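Local coordinates for 4-hydroxy-tetrahydrodipicolinate synthase (PDB 1O5K), which probably catalyses the condensation of pyruvate with aspartate semialdehyde to 4-hydroxy-tetrahydrodipicolinate, a step of lysine biosynthesis by the diaminopimelate pathway, at residues V230-E235 / R245-K250; G201-T206 / S219-V224; R205-L210 / G239-S244; R184-T189 / L210-D215. All blocks are in the same frame, centred on the assembly; numbering follows the deposited sequence.

Contact 1: V230-E235 / R245-K250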
# COMPACT_ATOMS: atom_id res chain seq x y z
N VAL A 230 28.07 16.17 -3.15
CA VAL A 230 28.50 17.03 -4.26
C VAL A 230 29.16 16.20 -5.34
O VAL A 230 28.92 16.41 -6.51
CB VAL A 230 29.44 18.16 -3.76
CG1 VAL A 230 30.15 18.87 -4.89
CG2 VAL A 230 28.65 19.14 -2.97
N GLU A 231 30.05 15.29 -4.93
CA GLU A 231 30.74 14.39 -5.85
C GLU A 231 29.77 13.50 -6.63
O GLU A 231 30.01 13.24 -7.78
CB GLU A 231 31.74 13.52 -5.07
CG GLU A 231 32.46 12.44 -5.84
CD GLU A 231 33.35 11.55 -4.95
OE1 GLU A 231 34.30 10.92 -5.52
OE2 GLU A 231 33.09 11.44 -3.70
N LEU A 232 28.73 13.02 -5.99
CA LEU A 232 27.74 12.19 -6.67
C LEU A 232 27.18 12.94 -7.86
O LEU A 232 27.12 12.39 -8.96
CB LEU A 232 26.65 11.74 -5.69
CG LEU A 232 25.57 10.75 -6.15
CD1 LEU A 232 24.86 10.17 -4.94
CD2 LEU A 232 24.55 11.41 -7.08
N CYS A 233 26.76 14.20 -7.67
CA CYS A 233 26.19 14.98 -8.79
C CYS A 233 27.26 15.37 -9.79
O CYS A 233 27.09 15.20 -11.00
CB CYS A 233 25.47 16.22 -8.27
SG CYS A 233 24.11 15.85 -7.11
N ALA A 234 28.39 15.85 -9.30
CA ALA A 234 29.46 16.32 -10.15
C ALA A 234 29.97 15.25 -11.11
O ALA A 234 30.19 15.53 -12.32
CB ALA A 234 30.62 16.87 -9.30
N GLU A 235 30.14 14.03 -10.60
CA GLU A 235 30.52 12.94 -11.46
C GLU A 235 29.48 12.67 -12.54
O GLU A 235 29.83 12.39 -13.70
CB GLU A 235 30.80 11.68 -10.63
CG GLU A 235 32.06 11.73 -9.80
CD GLU A 235 33.33 11.62 -10.62
OE1 GLU A 235 33.29 11.58 -11.87
OE2 GLU A 235 34.41 11.59 -10.01
N ARG A 245 27.36 6.42 -9.75
CA ARG A 245 26.66 5.29 -9.15
C ARG A 245 27.47 4.72 -7.97
O ARG A 245 26.90 4.33 -6.93
CB ARG A 245 26.45 4.20 -10.19
CG ARG A 245 25.61 3.01 -9.63
CD ARG A 245 25.21 2.04 -10.74
NE ARG A 245 26.38 1.49 -11.35
CZ ARG A 245 26.57 1.24 -12.65
NH1 ARG A 245 25.65 1.52 -13.57
NH2 ARG A 245 27.71 0.76 -13.05
N GLU A 246 28.79 4.66 -8.12
CA GLU A 246 29.66 4.18 -7.04
C GLU A 246 29.58 5.07 -5.79
O GLU A 246 29.60 4.58 -4.65
CB GLU A 246 31.12 4.10 -7.47
CG GLU A 246 31.45 2.95 -8.40
N VAL A 247 29.53 6.39 -5.98
CA VAL A 247 29.35 7.29 -4.82
C VAL A 247 28.02 6.99 -4.15
O VAL A 247 27.89 6.92 -2.94
CB VAL A 247 29.40 8.79 -5.21
CG1 VAL A 247 29.12 9.65 -3.99
CG2 VAL A 247 30.74 9.15 -5.84
N HIS A 248 26.98 6.87 -4.97
CA HIS A 248 25.65 6.53 -4.49
C HIS A 248 25.67 5.24 -3.66
O HIS A 248 25.09 5.14 -2.56
CB HIS A 248 24.73 6.39 -5.70
CG HIS A 248 23.48 5.60 -5.44
ND1 HIS A 248 22.36 6.16 -4.85
CD2 HIS A 248 23.14 4.33 -5.77
CE1 HIS A 248 21.39 5.25 -4.82
NE2 HIS A 248 21.86 4.13 -5.34
N ARG A 249 26.34 4.24 -4.18
CA ARG A 249 26.41 2.96 -3.49
C ARG A 249 27.18 3.06 -2.18
O ARG A 249 26.77 2.50 -1.17
CB ARG A 249 27.02 1.90 -4.42
CG ARG A 249 26.13 1.61 -5.69
CD ARG A 249 24.92 0.79 -5.38
NE ARG A 249 23.91 0.63 -6.45
CZ ARG A 249 24.08 -0.09 -7.56
NH1 ARG A 249 25.27 -0.65 -7.86
NH2 ARG A 249 23.08 -0.22 -8.42
N LYS A 250 28.26 3.81 -2.18
CA LYS A 250 29.07 3.95 -0.93
C LYS A 250 28.35 4.70 0.19
O LYS A 250 28.58 4.43 1.38
CB LYS A 250 30.39 4.59 -1.25
CG LYS A 250 31.36 3.64 -1.93
CD LYS A 250 32.69 4.33 -2.21
CE LYS A 250 33.58 3.43 -3.08
NZ LYS A 250 34.93 4.00 -3.35
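Val247 points straight at the opposing helix and sets its two methyl groups on two different neighbours. Its chi1 of 177° sends CG1 to Leu232 and CG2 to Glu231. CG1 lies against the backbone end of Leu232, 3.7 Å from Leu232 CB. The extended chain of Glu231 passes obliquely across the other methyl: Val247 CG2 sits over the face of the Glu231 carboxylate, 3.7 Å from Glu231 CD and about equally far from the two oxygens, and also touches CG. Leu232 runs on beyond the valine and lies alongside His248, both side chains pointing the same way; Leu232 CD1 rests on CA and CB of His248, 3.8 Å from His248 CA, and the imidazole ring leads away from Leu232. The contact joins helices 226-237 and 241-257, an antiparallel pair linked by a short turn in this TIM-barrel protein, and their axes approach to 8.6 Å at an angle of 158° here. Leu232 and Val247 are level with each other, their CA atoms 5.5 Å apart, and Leu232 also packs on Thr206 and Leu210 of helix 206-212. His248 uses the polar end of its ring away from Leu232: NE2 is hydrogen-bonded to Asp183 of the second subunit, whose carboxylate also forms a salt bridge with Arg249.

Contact 2: G201-T206 / S219-V224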
# COMPACT_ATOMS: atom_id res chain seq x y z
N GLY A 201 14.09 15.12 -3.76
CA GLY A 201 13.81 15.32 -2.37
C GLY A 201 14.15 14.11 -1.53
O GLY A 201 13.91 14.10 -0.32
N ASN A 202 14.78 13.10 -2.14
CA ASN A 202 15.26 11.95 -1.41
C ASN A 202 16.70 11.66 -1.78
O ASN A 202 17.03 11.50 -2.96
CB ASN A 202 14.45 10.70 -1.75
CG ASN A 202 13.06 10.76 -1.19
OD1 ASN A 202 12.86 10.77 0.04
ND2 ASN A 202 12.10 10.75 -2.06
N ASP A 203 17.57 11.67 -0.80
CA ASP A 203 18.99 11.39 -1.11
C ASP A 203 19.18 10.08 -1.88
O ASP A 203 19.96 10.01 -2.83
CB ASP A 203 19.80 11.35 0.16
CG ASP A 203 19.96 12.73 0.74
OD1 ASP A 203 20.46 13.61 0.03
OD2 ASP A 203 19.58 13.01 1.86
N ASP A 204 18.47 9.03 -1.44
CA ASP A 204 18.61 7.74 -2.09
C ASP A 204 17.90 7.62 -3.43
O ASP A 204 17.90 6.56 -4.04
CB ASP A 204 18.21 6.58 -1.12
CG ASP A 204 16.72 6.52 -0.84
OD1 ASP A 204 15.92 7.34 -1.37
OD2 ASP A 204 16.26 5.64 -0.05
N ARG A 205 17.32 8.70 -3.92
CA ARG A 205 16.79 8.74 -5.33
C ARG A 205 17.60 9.68 -6.24
O ARG A 205 17.34 9.74 -7.43
CB ARG A 205 15.34 9.18 -5.35
CG ARG A 205 14.39 8.21 -4.62
CD ARG A 205 14.17 6.94 -5.36
NE ARG A 205 13.23 6.02 -4.75
CZ ARG A 205 13.51 5.17 -3.77
NH1 ARG A 205 14.73 5.13 -3.18
NH2 ARG A 205 12.56 4.33 -3.39
N THR A 206 18.59 10.39 -5.70
CA THR A 206 19.35 11.41 -6.48
C THR A 206 19.95 10.81 -7.75
O THR A 206 19.78 11.36 -8.85
CB THR A 206 20.45 12.02 -5.65
OG1 THR A 206 19.89 12.58 -4.46
CG2 THR A 206 21.12 13.17 -6.43
N SER A 219 19.11 18.03 -0.18
CA SER A 219 19.64 16.90 0.56
C SER A 219 19.56 17.03 2.06
O SER A 219 19.79 18.06 2.62
CB SER A 219 21.12 16.73 0.19
OG SER A 219 21.72 15.62 0.84
N VAL A 220 19.34 15.89 2.70
CA VAL A 220 19.52 15.77 4.17
C VAL A 220 20.96 15.28 4.48
O VAL A 220 21.68 15.79 5.36
CB VAL A 220 18.53 14.79 4.69
CG1 VAL A 220 18.81 14.40 6.15
CG2 VAL A 220 17.09 15.36 4.55
N VAL A 221 21.38 14.26 3.74
CA VAL A 221 22.71 13.66 3.92
C VAL A 221 23.85 14.65 3.81
O VAL A 221 24.87 14.48 4.47
CB VAL A 221 22.96 12.48 2.89
CG1 VAL A 221 24.34 11.93 3.09
CG2 VAL A 221 21.95 11.32 3.06
N SER A 222 23.73 15.65 2.93
CA SER A 222 24.75 16.64 2.83
C SER A 222 25.01 17.45 4.10
O SER A 222 26.05 18.12 4.18
CB SER A 222 24.46 17.62 1.68
OG SER A 222 23.23 18.32 1.87
N ASN A 223 24.11 17.42 5.10
CA ASN A 223 24.44 18.03 6.38
C ASN A 223 25.72 17.44 6.97
O ASN A 223 26.53 18.15 7.57
CB ASN A 223 23.32 17.83 7.38
CG ASN A 223 22.19 18.84 7.24
OD1 ASN A 223 22.24 19.95 7.82
ND2 ASN A 223 21.12 18.46 6.50
N VAL A 224 25.89 16.13 6.81
CA VAL A 224 27.04 15.45 7.37
C VAL A 224 28.09 15.10 6.36
O VAL A 224 29.28 15.10 6.69
CB VAL A 224 26.65 14.18 8.17
CG1 VAL A 224 25.74 14.57 9.36
CG2 VAL A 224 26.00 13.15 7.32
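Asp203 OD2 accepts two backbone N-H groups, those of Val220 and Val221, and the other carboxylate oxygen takes the hydroxyl of Ser219. The Val221 bond is nearly straight (2.9 Å from Val221 N to OD2, 173° at the hydrogen) but reaches OD2 from above the carboxylate plane. The Val220 N-H, 3.0 Å from Val220 N to OD2, is more bent at 140° and uses the syn lone pair. Ser219 OG donates to OD1 across a short 2.5 Å, so three bonds fix the rotation of the carboxylate. Ser219 itself closes an ST motif: its OG accepts from Ser222 N at 2.9 Å and relays the aspartate's hold into the turn that follows. This turn leaves the C-terminal end of barrel strand 216-219, the end that carries the active site in TIM barrels, and Val220 packs against Thr56, a predicted pyruvate-binding residue. Val221 CG2 lies over the same face of the carboxylate that its own N-H approaches, 3.1 Å from Asp203 OD2. On its own side, Asp203 O accepts both Thr206 N and Thr206 OG1 from one face of its plane, tying the loop to the start of helix 206-212. Met229 and Met255 of two later helices cover the buried aspartate.

Contact 3: R205-L210 / G239-S244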
# COMPACT_ATOMS: atom_id res chain seq x y z
N ARG A 205 17.32 8.70 -3.92
CA ARG A 205 16.79 8.74 -5.33
C ARG A 205 17.60 9.68 -6.24
O ARG A 205 17.34 9.74 -7.43
CB ARG A 205 15.34 9.18 -5.35
CG ARG A 205 14.39 8.21 -4.62
CD ARG A 205 14.17 6.94 -5.36
NE ARG A 205 13.23 6.02 -4.75
CZ ARG A 205 13.51 5.17 -3.77
NH1 ARG A 205 14.73 5.13 -3.18
NH2 ARG A 205 12.56 4.33 -3.39
N THR A 206 18.59 10.39 -5.70
CA THR A 206 19.35 11.41 -6.48
C THR A 206 19.95 10.81 -7.75
O THR A 206 19.78 11.36 -8.85
CB THR A 206 20.45 12.02 -5.65
OG1 THR A 206 19.89 12.58 -4.46
CG2 THR A 206 21.12 13.17 -6.43
N PHE A 207 20.68 9.72 -7.62
CA PHE A 207 21.29 9.06 -8.76
C PHE A 207 20.28 8.79 -9.89
O PHE A 207 20.49 9.16 -11.05
CB PHE A 207 22.01 7.75 -8.36
CG PHE A 207 22.57 7.00 -9.52
CD1 PHE A 207 23.64 7.50 -10.24
CD2 PHE A 207 21.98 5.78 -9.95
CE1 PHE A 207 24.16 6.84 -11.32
CE2 PHE A 207 22.47 5.13 -11.09
CZ PHE A 207 23.56 5.67 -11.76
N TYR A 208 19.16 8.21 -9.53
CA TYR A 208 18.17 7.83 -10.51
C TYR A 208 17.44 9.06 -11.07
O TYR A 208 17.11 9.08 -12.25
CB TYR A 208 17.23 6.75 -9.97
CG TYR A 208 17.94 5.46 -9.74
CD1 TYR A 208 18.39 4.69 -10.79
CD2 TYR A 208 18.27 5.05 -8.42
CE1 TYR A 208 19.13 3.54 -10.58
CE2 TYR A 208 19.00 3.87 -8.21
CZ TYR A 208 19.43 3.14 -9.26
OH TYR A 208 20.16 1.98 -9.07
N LEU A 209 17.24 10.07 -10.24
CA LEU A 209 16.70 11.33 -10.71
C LEU A 209 17.63 12.04 -11.66
O LEU A 209 17.16 12.58 -12.65
CB LEU A 209 16.28 12.22 -9.55
CG LEU A 209 15.67 13.52 -9.99
CD1 LEU A 209 14.43 13.73 -9.08
CD2 LEU A 209 16.73 14.60 -9.88
N LEU A 210 18.95 12.01 -11.40
CA LEU A 210 19.90 12.49 -12.41
C LEU A 210 19.76 11.73 -13.74
O LEU A 210 19.73 12.35 -14.80
CB LEU A 210 21.36 12.42 -11.86
CG LEU A 210 21.59 13.41 -10.69
CD1 LEU A 210 22.85 13.06 -10.00
CD2 LEU A 210 21.64 14.86 -11.24
N GLY A 239 29.69 13.34 -16.97
CA GLY A 239 29.54 12.18 -17.84
C GLY A 239 30.00 10.84 -17.27
O GLY A 239 30.00 9.85 -17.98
N ASN A 240 30.38 10.78 -16.00
CA ASN A 240 30.90 9.55 -15.42
C ASN A 240 29.78 8.86 -14.62
O ASN A 240 29.76 8.90 -13.40
CB ASN A 240 32.11 9.86 -14.56
CG ASN A 240 33.19 10.59 -15.36
OD1 ASN A 240 33.51 10.20 -16.47
ND2 ASN A 240 33.68 11.70 -14.84
N LEU A 241 28.87 8.21 -15.35
CA LEU A 241 27.69 7.59 -14.75
C LEU A 241 28.11 6.56 -13.72
O LEU A 241 27.59 6.53 -12.61
CB LEU A 241 26.84 6.91 -15.83
CG LEU A 241 25.57 6.34 -15.18
CD1 LEU A 241 24.45 6.59 -16.03
CD2 LEU A 241 25.71 4.87 -14.89
N GLU A 242 29.07 5.72 -14.10
CA GLU A 242 29.46 4.62 -13.21
C GLU A 242 30.14 5.14 -11.96
O GLU A 242 29.89 4.61 -10.91
CB GLU A 242 30.34 3.62 -13.94
CG GLU A 242 29.58 2.85 -15.05
CD GLU A 242 29.43 3.59 -16.38
OE1 GLU A 242 28.59 3.10 -17.22
OE2 GLU A 242 30.14 4.63 -16.62
N LYS A 243 30.89 6.24 -12.05
CA LYS A 243 31.51 6.81 -10.84
C LYS A 243 30.46 7.45 -9.96
O LYS A 243 30.52 7.33 -8.72
CB LYS A 243 32.59 7.83 -11.18
CG LYS A 243 33.78 7.29 -11.95
CD LYS A 243 34.89 8.34 -12.04
CE LYS A 243 36.12 7.78 -12.69
NZ LYS A 243 37.16 8.83 -12.95
N SER A 244 29.48 8.11 -10.57
CA SER A 244 28.34 8.65 -9.80
C SER A 244 27.62 7.52 -9.05
O SER A 244 27.33 7.64 -7.86
CB SER A 244 27.37 9.43 -10.70
OG SER A 244 26.27 10.00 -10.00
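Phe207 carries the close part of this contact, its ring lodged against Leu241 and Ser244 at the start of helix 241-257. Ser244 OG lies at the ring edge, near its plane, 3.6 Å from Phe207 CD1. Leu241 meets the far end of the same ring: its side chain crosses that of Phe207 at about a right angle, and CD2 sits at the edge, 3.9 Å from Phe207 CZ. The backbone of Leu241 takes part as well, its O being 3.7 Å from Phe207 CE1 in an oblique approach. A trans chi1 (176°) directs the Phe207 ring from helix 206-212 across to the other helix. One ring face of Tyr208 is covered by Phe207 CD2, 3.6 Å above its plane. By contrast, Glu242 and Lys243 turn away to the exposed side, and Gly239, closing the preceding helix with a Schellman motif, is exposed too. Leu241 has a second partner in Leu241 of the second subunit, so this corner of the barrel's helical layer adjoins an interface of the tetramer. The hydroxyl of Ser244 is held by Leu232 O, and its oxygen therefore probably meets the slightly positive C-H edge of Phe207 by weak, partly electrostatic packing.

Contact 4: R184-T189 / L210-D215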
# COMPACT_ATOMS: atom_id res chain seq x y z
N ARG A 184 8.30 10.82 -14.80
CA ARG A 184 7.27 11.65 -15.41
C ARG A 184 7.33 13.13 -14.99
O ARG A 184 7.10 14.00 -15.83
CB ARG A 184 5.90 11.05 -15.13
CG ARG A 184 5.60 9.90 -16.02
CD ARG A 184 5.28 10.34 -17.48
NE ARG A 184 3.87 10.71 -17.64
CZ ARG A 184 3.25 10.99 -18.81
NH1 ARG A 184 1.96 11.29 -18.80
NH2 ARG A 184 3.90 10.99 -19.97
N THR A 185 7.63 13.41 -13.73
CA THR A 185 7.85 14.78 -13.27
C THR A 185 8.96 15.43 -14.08
O THR A 185 8.74 16.49 -14.65
CB THR A 185 8.13 14.81 -11.81
OG1 THR A 185 6.93 14.43 -11.10
CG2 THR A 185 8.42 16.16 -11.34
N VAL A 186 10.10 14.77 -14.22
CA VAL A 186 11.18 15.31 -15.02
C VAL A 186 10.73 15.51 -16.47
O VAL A 186 10.89 16.58 -17.02
CB VAL A 186 12.44 14.46 -14.99
CG1 VAL A 186 13.48 15.06 -15.97
CG2 VAL A 186 13.01 14.43 -13.60
N SER A 187 10.18 14.46 -17.09
CA SER A 187 9.83 14.49 -18.53
C SER A 187 8.78 15.57 -18.81
O SER A 187 8.92 16.39 -19.72
CB SER A 187 9.23 13.13 -18.93
OG SER A 187 8.77 13.21 -20.29
N LEU A 188 7.71 15.57 -18.02
CA LEU A 188 6.57 16.41 -18.41
C LEU A 188 6.84 17.87 -18.09
O LEU A 188 6.42 18.74 -18.85
CB LEU A 188 5.32 15.94 -17.71
CG LEU A 188 4.68 14.64 -18.19
CD1 LEU A 188 3.34 14.51 -17.52
CD2 LEU A 188 4.51 14.59 -19.74
N THR A 189 7.49 18.16 -16.95
CA THR A 189 7.76 19.58 -16.60
C THR A 189 8.73 20.23 -17.61
O THR A 189 8.52 21.37 -18.04
CB THR A 189 8.25 19.79 -15.16
OG1 THR A 189 9.47 19.07 -14.94
CG2 THR A 189 7.25 19.27 -14.10
N LEU A 210 18.95 12.01 -11.40
CA LEU A 210 19.90 12.49 -12.41
C LEU A 210 19.76 11.73 -13.74
O LEU A 210 19.73 12.35 -14.80
CB LEU A 210 21.36 12.42 -11.86
CG LEU A 210 21.59 13.41 -10.69
CD1 LEU A 210 22.85 13.06 -10.00
CD2 LEU A 210 21.64 14.86 -11.24
N CYS A 211 19.68 10.40 -13.68
CA CYS A 211 19.56 9.53 -14.86
C CYS A 211 18.27 9.87 -15.61
O CYS A 211 18.26 9.80 -16.86
CB CYS A 211 19.57 8.04 -14.47
SG CYS A 211 21.19 7.45 -13.93
N ALA A 212 17.22 10.27 -14.88
CA ALA A 212 15.94 10.68 -15.49
C ALA A 212 16.04 12.02 -16.23
O ALA A 212 15.15 12.39 -17.01
CB ALA A 212 14.87 10.79 -14.39
N GLY A 213 17.09 12.75 -15.91
CA GLY A 213 17.44 14.04 -16.49
C GLY A 213 17.20 15.26 -15.62
O GLY A 213 17.08 16.38 -16.14
N GLY A 214 17.13 15.06 -14.30
CA GLY A 214 16.94 16.12 -13.33
C GLY A 214 18.23 16.84 -12.98
O GLY A 214 19.28 16.62 -13.60
N ASP A 215 18.11 17.72 -11.99
CA ASP A 215 19.08 18.76 -11.74
C ASP A 215 19.90 18.69 -10.43
O ASP A 215 20.71 19.57 -10.16
CB ASP A 215 18.39 20.12 -11.87
CG ASP A 215 17.83 20.28 -13.23
OD1 ASP A 215 16.60 20.16 -13.40
OD2 ASP A 215 18.58 20.36 -14.21
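A Schellman motif ends helix 206-212 at Gly213, and the side of this turn receives Val186 from helix 179-192 in the outer helical layer of the TIM barrel. Val186 points directly at the turn. Its CG1 reaches mainly backbone: it lies 3.3 Å from Ala212 O and 3.7 Å from Gly213 C, with Gly214 N a little farther off at 4.0 Å. The other branch makes the side-chain contact, CG2 standing 4.2 Å from Ala212 CB. Gly213, at positive phi (106°), turns the chain out of the helix toward strand 216-219; with no side chain there, Val186 CG1 can lie close to the backbone. The helix end is held by Gly213 N to Leu210 O at 2.9 Å and by a probable hydrogen bond from Gly214 N to Leu209 O at 3.0 Å. Ala212 O, though brushed by a methyl, has its polar partner in Arg249 of the second subunit, and Cys211 O is likewise bound by Arg245 of that chain, so the turn serves the subunit interface as well as the helix packing. One turn along helix 179-192, Thr189 OG1 donates to Thr185 O at 2.7 Å, from the opposite face of that carbonyl to the one used by Thr189 N.

Overall arrangement
The four contacts follow the closing part of the TIM barrel, from helix 179-192 through helix 206-212, strand 216-219 and helix 226-237 to helix 241-257. Contacts 1 and 3 lie closest, centres about 6 Å apart, and both use helix 241-257; contacts 3 and 4 share helix 206-212 and Leu210, with centres about 13 Å apart. Contact 2 starts from the loop leading into that helix and is the most central, about 8 Å from the chain's centre. Contacts 2 and 4 close before contact 1 opens, whereas contact 3 spans from helix 206-212 to beyond helix 226-237. Helices 206-212 and 241-257 pack together within the chain and also face the second subunit.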